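Local coordinates for protein chloromuconate cycloisomerase (Rhodococcus opacus, PDB 4M0X) that belongs to the enolase superfamily, pairing an N-terminal capping domain with a modified TIM barrel that binds a manganese ion, at residues A[3-8]-A[78-83]; A[47-53]-A[300-306]; A[269-273]-A[309-314]. One frame throughout, in Å; residues are numbered along the deposited sequence.

Contact 1 (A[3-8]-A[78-83])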
# COMPACT_ATOMS: atom_id res chain seq x y z
N THR A 3 36.98 -21.05 34.63
CA THR A 3 36.36 -22.28 34.00
C THR A 3 36.22 -22.04 32.51
O THR A 3 35.67 -21.01 32.09
CB THR A 3 34.97 -22.64 34.55
OG1 THR A 3 34.92 -22.40 35.96
CG2 THR A 3 34.58 -24.11 34.21
N THR A 4 36.73 -22.97 31.73
CA THR A 4 36.87 -22.78 30.30
C THR A 4 36.49 -24.09 29.60
O THR A 4 36.50 -25.15 30.23
CB THR A 4 38.30 -22.33 29.92
OG1 THR A 4 39.25 -23.30 30.38
CG2 THR A 4 38.64 -20.94 30.54
N ILE A 5 36.10 -24.00 28.32
CA ILE A 5 35.88 -25.18 27.49
C ILE A 5 37.23 -25.72 27.05
O ILE A 5 38.08 -24.96 26.60
CB ILE A 5 34.94 -24.92 26.28
CG1 ILE A 5 33.48 -25.08 26.70
CG2 ILE A 5 35.16 -25.92 25.15
CD1 ILE A 5 32.81 -23.80 27.13
N THR A 6 37.39 -27.02 27.18
CA THR A 6 38.68 -27.71 27.07
C THR A 6 38.79 -28.52 25.78
O THR A 6 39.79 -28.43 25.05
CB THR A 6 38.87 -28.58 28.33
OG1 THR A 6 39.48 -27.79 29.33
CG2 THR A 6 39.73 -29.79 28.11
N GLU A 7 37.77 -29.32 25.51
CA GLU A 7 37.68 -30.04 24.27
C GLU A 7 36.28 -29.87 23.67
O GLU A 7 35.33 -29.48 24.35
CB GLU A 7 37.97 -31.51 24.51
CG GLU A 7 39.33 -31.80 25.12
CD GLU A 7 39.30 -33.05 25.97
OE1 GLU A 7 39.82 -33.02 27.11
OE2 GLU A 7 38.71 -34.06 25.48
N MET A 8 36.20 -30.13 22.37
CA MET A 8 34.94 -30.27 21.67
C MET A 8 35.20 -31.19 20.50
O MET A 8 36.03 -30.88 19.64
CB MET A 8 34.42 -28.92 21.19
CG MET A 8 33.21 -29.04 20.27
SD MET A 8 32.53 -27.45 19.76
CE MET A 8 33.82 -26.75 18.74
N ILE A 78 35.15 -21.55 20.55
CA ILE A 78 34.56 -22.33 21.64
C ILE A 78 35.60 -22.91 22.61
O ILE A 78 35.44 -22.81 23.84
CB ILE A 78 33.61 -23.44 21.12
CG1 ILE A 78 32.57 -22.87 20.12
CG2 ILE A 78 32.91 -24.17 22.27
CD1 ILE A 78 31.61 -21.84 20.68
N ILE A 79 36.67 -23.51 22.08
CA ILE A 79 37.78 -23.93 22.92
C ILE A 79 38.42 -22.74 23.66
O ILE A 79 38.85 -21.75 23.05
CB ILE A 79 38.86 -24.64 22.08
CG1 ILE A 79 38.25 -25.65 21.08
CG2 ILE A 79 39.94 -25.24 22.97
CD1 ILE A 79 37.89 -27.02 21.63
N GLY A 80 38.47 -22.83 24.99
CA GLY A 80 39.11 -21.81 25.82
C GLY A 80 38.19 -20.70 26.32
O GLY A 80 38.63 -19.80 27.05
N ARG A 81 36.92 -20.78 25.90
CA ARG A 81 35.89 -19.81 26.26
C ARG A 81 35.21 -20.15 27.58
O ARG A 81 35.24 -21.29 28.05
CB ARG A 81 34.84 -19.73 25.14
CG ARG A 81 33.40 -19.53 25.61
CD ARG A 81 32.37 -19.09 24.55
NE ARG A 81 32.87 -18.16 23.53
CZ ARG A 81 33.16 -16.87 23.74
NH1 ARG A 81 32.99 -16.34 24.95
NH2 ARG A 81 33.61 -16.12 22.72
N ASP A 82 34.63 -19.12 28.20
CA ASP A 82 33.78 -19.29 29.38
C ASP A 82 32.44 -19.96 28.99
O ASP A 82 31.64 -19.40 28.23
CB ASP A 82 33.55 -17.93 30.02
CG ASP A 82 32.85 -18.00 31.38
OD1 ASP A 82 32.41 -19.11 31.84
OD2 ASP A 82 32.72 -16.91 31.98
N PRO A 83 32.20 -21.18 29.51
CA PRO A 83 31.06 -22.00 29.12
C PRO A 83 29.71 -21.32 29.35
O PRO A 83 28.72 -21.68 28.68
CB PRO A 83 31.16 -23.23 30.03
CG PRO A 83 32.49 -23.18 30.67
CD PRO A 83 32.98 -21.78 30.60
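Ile5 docks through both of its backbone polar atoms on the type II beta turn Ile78 to Arg81, joining the first strand of the enolase-type N-terminal domain to the loop between helices 63-74 and 86-96. Its N donates to Arg81 O over 2.9 Å, lying in the carbonyl plane. Its own O accepts from Gly80 N at 2.7 Å, the donor tilted 23° out of the plane of the Ile5 carbonyl. Gly80, third in the turn, carries the positive phi (92°) that this turn type needs.

The tight part is the Ile5 side chain. A chi1 of -86° keeps CG1 beside the backbone N and CG2 anti to it, and the two branches reach different partners. CD1 slides past the Pro83 ring, 3.4 Å from its CB, while CG2 meets Ile78 CG2 at 4.1 Å. Next to this, Met8 CE lies 4.1 Å from Ile78 CB, and Ile107 of helix 101-118 touches both residues. Val38 of strand 27-40 also packs on Ile5.

Toward solvent the fit thins. Thr6 and Glu7 point away from the turn, and together they face Arg39 in a classic beta bulge. Ile79 is exposed, yet its end bends back so that CD1 comes to 4.0 Å from Met8 CB. Just before the strand begins, a methyl brushes a carbonyl: Thr4 CG2 lies 3.7 Å from Gly80 O.

Contact 2 (A[47-53]-A[300-306])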
# COMPACT_ATOMS: atom_id res chain seq x y z
N ILE A 47 26.23 -32.40 25.49
CA ILE A 47 26.06 -32.98 24.16
C ILE A 47 25.07 -32.18 23.30
O ILE A 47 24.09 -31.64 23.80
CB ILE A 47 25.65 -34.48 24.25
CG1 ILE A 47 24.38 -34.65 25.07
CG2 ILE A 47 26.76 -35.29 24.89
CD1 ILE A 47 23.79 -36.05 24.99
N GLY A 48 25.36 -32.07 22.02
CA GLY A 48 24.45 -31.49 21.05
C GLY A 48 24.36 -32.42 19.84
O GLY A 48 25.21 -33.32 19.66
N GLU A 49 23.35 -32.21 19.01
CA GLU A 49 23.21 -32.98 17.81
C GLU A 49 23.10 -32.02 16.62
O GLU A 49 22.42 -31.00 16.70
CB GLU A 49 21.99 -33.89 17.98
CG GLU A 49 21.23 -34.28 16.73
CD GLU A 49 20.11 -35.29 17.03
OE1 GLU A 49 19.79 -35.55 18.18
OE2 GLU A 49 19.53 -35.85 16.09
N ALA A 50 23.81 -32.30 15.54
CA ALA A 50 23.45 -31.71 14.24
C ALA A 50 22.65 -32.73 13.40
O ALA A 50 23.08 -33.87 13.19
CB ALA A 50 24.68 -31.25 13.48
N VAL A 51 21.48 -32.34 12.93
CA VAL A 51 20.71 -33.28 12.17
C VAL A 51 20.00 -32.61 10.97
O VAL A 51 19.76 -31.38 10.95
CB VAL A 51 19.75 -34.07 13.10
CG1 VAL A 51 18.64 -33.16 13.64
CG2 VAL A 51 19.21 -35.34 12.43
N THR A 52 19.68 -33.44 9.99
CA THR A 52 19.24 -32.99 8.70
C THR A 52 18.19 -33.99 8.20
O THR A 52 18.23 -35.17 8.57
CB THR A 52 20.46 -32.94 7.79
OG1 THR A 52 20.67 -31.60 7.34
CG2 THR A 52 20.34 -33.88 6.65
N PRO A 53 17.20 -33.54 7.42
CA PRO A 53 16.20 -34.51 6.93
C PRO A 53 16.70 -35.39 5.78
O PRO A 53 16.04 -35.44 4.72
CB PRO A 53 15.06 -33.62 6.42
CG PRO A 53 15.70 -32.31 6.17
CD PRO A 53 16.81 -32.15 7.16
N THR A 300 12.80 -32.41 12.67
CA THR A 300 13.76 -32.29 11.58
C THR A 300 13.77 -33.51 10.62
O THR A 300 13.84 -33.35 9.41
CB THR A 300 15.16 -31.88 12.09
OG1 THR A 300 15.09 -30.55 12.62
CG2 THR A 300 16.16 -31.88 10.97
N PRO A 301 13.66 -34.74 11.14
CA PRO A 301 13.56 -35.17 12.52
C PRO A 301 14.94 -35.25 13.13
O PRO A 301 15.92 -34.82 12.53
CB PRO A 301 12.92 -36.57 12.41
CG PRO A 301 12.76 -36.84 10.94
CD PRO A 301 13.70 -35.90 10.25
N GLU A 302 15.02 -35.82 14.32
CA GLU A 302 16.25 -35.85 15.08
C GLU A 302 16.20 -37.07 16.01
O GLU A 302 15.14 -37.72 16.15
CB GLU A 302 16.42 -34.53 15.86
CG GLU A 302 15.27 -34.14 16.81
CD GLU A 302 13.89 -34.24 16.18
OE1 GLU A 302 13.20 -35.26 16.45
OE2 GLU A 302 13.51 -33.34 15.39
N SER A 303 17.33 -37.39 16.61
CA SER A 303 17.40 -38.48 17.54
C SER A 303 16.89 -37.96 18.88
O SER A 303 16.37 -36.84 18.96
CB SER A 303 18.84 -38.88 17.69
OG SER A 303 19.51 -37.83 18.36
N SER A 304 17.08 -38.74 19.94
CA SER A 304 16.69 -38.29 21.27
C SER A 304 17.55 -37.17 21.84
O SER A 304 17.09 -36.45 22.73
CB SER A 304 16.59 -39.45 22.23
OG SER A 304 15.41 -40.17 21.93
N VAL A 305 18.78 -37.01 21.33
CA VAL A 305 19.64 -35.92 21.80
C VAL A 305 19.04 -34.52 21.55
O VAL A 305 18.83 -33.76 22.52
CB VAL A 305 21.07 -36.01 21.22
CG1 VAL A 305 21.95 -34.88 21.75
CG2 VAL A 305 21.68 -37.38 21.51
N MET A 306 18.77 -34.17 20.29
CA MET A 306 18.11 -32.91 19.92
C MET A 306 16.61 -32.92 20.28
O MET A 306 16.05 -31.90 20.71
CB MET A 306 18.33 -32.61 18.41
CG MET A 306 17.56 -31.42 17.80
SD MET A 306 18.00 -29.77 18.42
CE MET A 306 19.75 -29.63 18.02
O HOH W 1 20.85 -32.18 23.37
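With CG anti to the backbone N (chi1 151°) and the rest of the chain extended, Glu49 carries its carboxylate from strand 45-51 to the start of helix 304-316. There Ser303 is the N-cap, its OG turned between its own backbone N and carbonyl carbon and accepting from Val305 N at 3.2 Å. The Glu49 carboxylate thus ties the N-terminal domain to the barrel domain.

Both carboxylate oxygens are gripped by backbone N-H groups. Ser303 N points at OE2 of Glu49 over 2.7 Å, almost straight at 177°, and meets the syn lone pair of that oxygen. Met306 N reaches OE1 of Glu49, also at 2.7 Å, but from above the carboxylate plane, 38° out of it. Ser303 OG is modelled so close to OE1 that the length of that bond is doubtful.

Apolar pairs precede and follow Glu49 along the strand: the Ile47 side chain crosses that of Val305 at about a right angle, CD1 to CG1 3.9 Å, and Val51 CG1 lies beside Glu302 CB. The loop before the helix contains a cis peptide bond ahead of Pro301, and Thr300 N is tied to Glu302 OE2 (3.0 Å). Pro53, whose side chain is about 8 Å from the manganese ion, rests on this loop, with its CD 3.9 Å from Thr300 CG2.

Contact 3 (A[269-273]-A[309-314]); sequences AIKIP and ISAQLY
Ile272 is the main bump, pressed into a hollow on helix 304-316 whose walls are Ile309, Ser310 and Leu313, with Met306 also touching it. Its CG1 sits beside the backbone N and chi2 is extended (-178°), which carries CD1 outward to the helix surface, 4.1 Å from Ile309 CG2 and 4.0 Å from Ser310 OG. The helix answers with a bump of its own: Leu313 CD2 slides past Ile272 in the opposite direction, 3.7 Å from its CG1, and the same methyl also nears Ile270 CG2 at 4.3 Å. Leu278 of the following helix packs on both Ile272 and Leu313.

Beside this apolar fit a water links the Ile272 backbone to two hydroxyls of the helix. It accepts from Ile272 N (2.9 Å), donates to Tyr314 OH (2.6 Å) and bonds to Ser310 OG, itself bonded to Met306 O one turn back. Tyr314 OH also bonds to Ala298 O.

Lys271 starts away from the helix, and its NZ bonds to Ala299 O and forms a salt bridge with Asp247, a manganese ligand. Lys271 thus borders the metal site while Ile270 and Ile272 meet the helix, as at the C-terminal end of a TIM-barrel strand, where the metal site of this superfamily lies.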
# COMPACT_ATOMS: atom_id res chain seq x y z
N ALA A 269 6.38 -23.36 11.95
CA ALA A 269 6.89 -24.63 12.43
C ALA A 269 8.18 -24.28 13.17
O ALA A 269 9.12 -23.78 12.57
CB ALA A 269 7.16 -25.55 11.26
N ILE A 270 8.21 -24.52 14.47
CA ILE A 270 9.39 -24.20 15.26
C ILE A 270 10.31 -25.42 15.39
O ILE A 270 9.83 -26.54 15.63
CB ILE A 270 8.99 -23.66 16.64
CG1 ILE A 270 8.00 -22.50 16.49
CG2 ILE A 270 10.23 -23.28 17.45
CD1 ILE A 270 8.60 -21.21 15.96
N LYS A 271 11.62 -25.22 15.20
CA LYS A 271 12.60 -26.32 15.16
C LYS A 271 13.93 -25.71 15.49
O LYS A 271 14.25 -24.69 14.91
CB LYS A 271 12.74 -26.88 13.75
CG LYS A 271 11.65 -27.78 13.22
CD LYS A 271 12.18 -28.60 12.05
CE LYS A 271 11.84 -28.00 10.70
NZ LYS A 271 10.78 -28.76 10.00
N ILE A 272 14.71 -26.34 16.36
CA ILE A 272 16.00 -25.80 16.77
C ILE A 272 17.09 -25.77 15.67
O ILE A 272 17.60 -24.69 15.37
CB ILE A 272 16.51 -26.43 18.07
CG1 ILE A 272 15.62 -26.00 19.22
CG2 ILE A 272 17.93 -25.98 18.38
CD1 ILE A 272 16.06 -26.53 20.56
N PRO A 273 17.42 -26.93 15.06
CA PRO A 273 18.53 -26.98 14.09
C PRO A 273 18.45 -25.88 13.04
O PRO A 273 19.39 -25.14 12.81
CB PRO A 273 18.31 -28.34 13.40
CG PRO A 273 17.54 -29.14 14.37
CD PRO A 273 16.62 -28.16 15.02
N ILE A 309 16.09 -31.72 23.90
CA ILE A 309 16.19 -30.27 24.18
C ILE A 309 14.99 -29.58 23.54
O ILE A 309 14.34 -28.76 24.18
CB ILE A 309 17.59 -29.63 23.84
CG1 ILE A 309 17.65 -28.17 24.22
CG2 ILE A 309 17.96 -29.71 22.36
CD1 ILE A 309 17.17 -27.87 25.62
N SER A 310 14.67 -29.97 22.31
CA SER A 310 13.44 -29.54 21.65
C SER A 310 12.20 -29.75 22.50
O SER A 310 11.40 -28.83 22.63
CB SER A 310 13.23 -30.28 20.34
OG SER A 310 14.25 -29.92 19.44
N ALA A 311 12.02 -30.95 23.05
CA ALA A 311 10.84 -31.24 23.87
C ALA A 311 10.73 -30.23 25.02
O ALA A 311 9.64 -29.74 25.34
CB ALA A 311 10.88 -32.67 24.39
N GLN A 312 11.86 -29.91 25.62
CA GLN A 312 11.87 -28.93 26.70
C GLN A 312 11.47 -27.55 26.17
O GLN A 312 10.59 -26.89 26.73
CB GLN A 312 13.21 -28.91 27.43
CG GLN A 312 13.29 -29.97 28.51
CD GLN A 312 14.63 -30.00 29.21
OE1 GLN A 312 15.23 -28.96 29.49
NE2 GLN A 312 15.10 -31.20 29.52
N LEU A 313 12.11 -27.11 25.08
CA LEU A 313 11.72 -25.87 24.41
C LEU A 313 10.20 -25.79 24.27
O LEU A 313 9.55 -24.87 24.81
CB LEU A 313 12.37 -25.78 23.03
CG LEU A 313 11.88 -24.62 22.16
CD1 LEU A 313 12.25 -23.28 22.81
CD2 LEU A 313 12.49 -24.71 20.78
N TYR A 314 9.64 -26.79 23.57
CA TYR A 314 8.22 -26.83 23.26
C TYR A 314 7.38 -26.81 24.53
O TYR A 314 6.32 -26.20 24.55
CB TYR A 314 7.89 -28.05 22.40
CG TYR A 314 8.71 -28.21 21.12
CD1 TYR A 314 9.53 -27.18 20.66
CD2 TYR A 314 8.61 -29.38 20.34
CE1 TYR A 314 10.26 -27.32 19.49
CE2 TYR A 314 9.35 -29.51 19.15
CZ TYR A 314 10.18 -28.48 18.74
OH TYR A 314 10.93 -28.56 17.58
O HOH W 2 13.50 -28.71 17.40

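Contact 1 lies at the edge of the molecule, its centre about 27 Å from that of the chain, whereas the centres of contacts 2 and 3 are buried about 8 and 7 Å from it. Contacts 1 and 2 reach the same antiparallel sheet, but the first stays inside the N-terminal domain and the second bridges it to the barrel. Contacts 2 and 3 share helix 304-316 and touch directly: Met306 SD lies 3.7 Å from Ile272 CB, and Thr300 OG1 packs on Pro273. Their chemistry differs accordingly: paired backbone bonds on a turn at the surface, a buried carboxylate at a helix start between domains, and interlocking aliphatic groups with one water in the barrel.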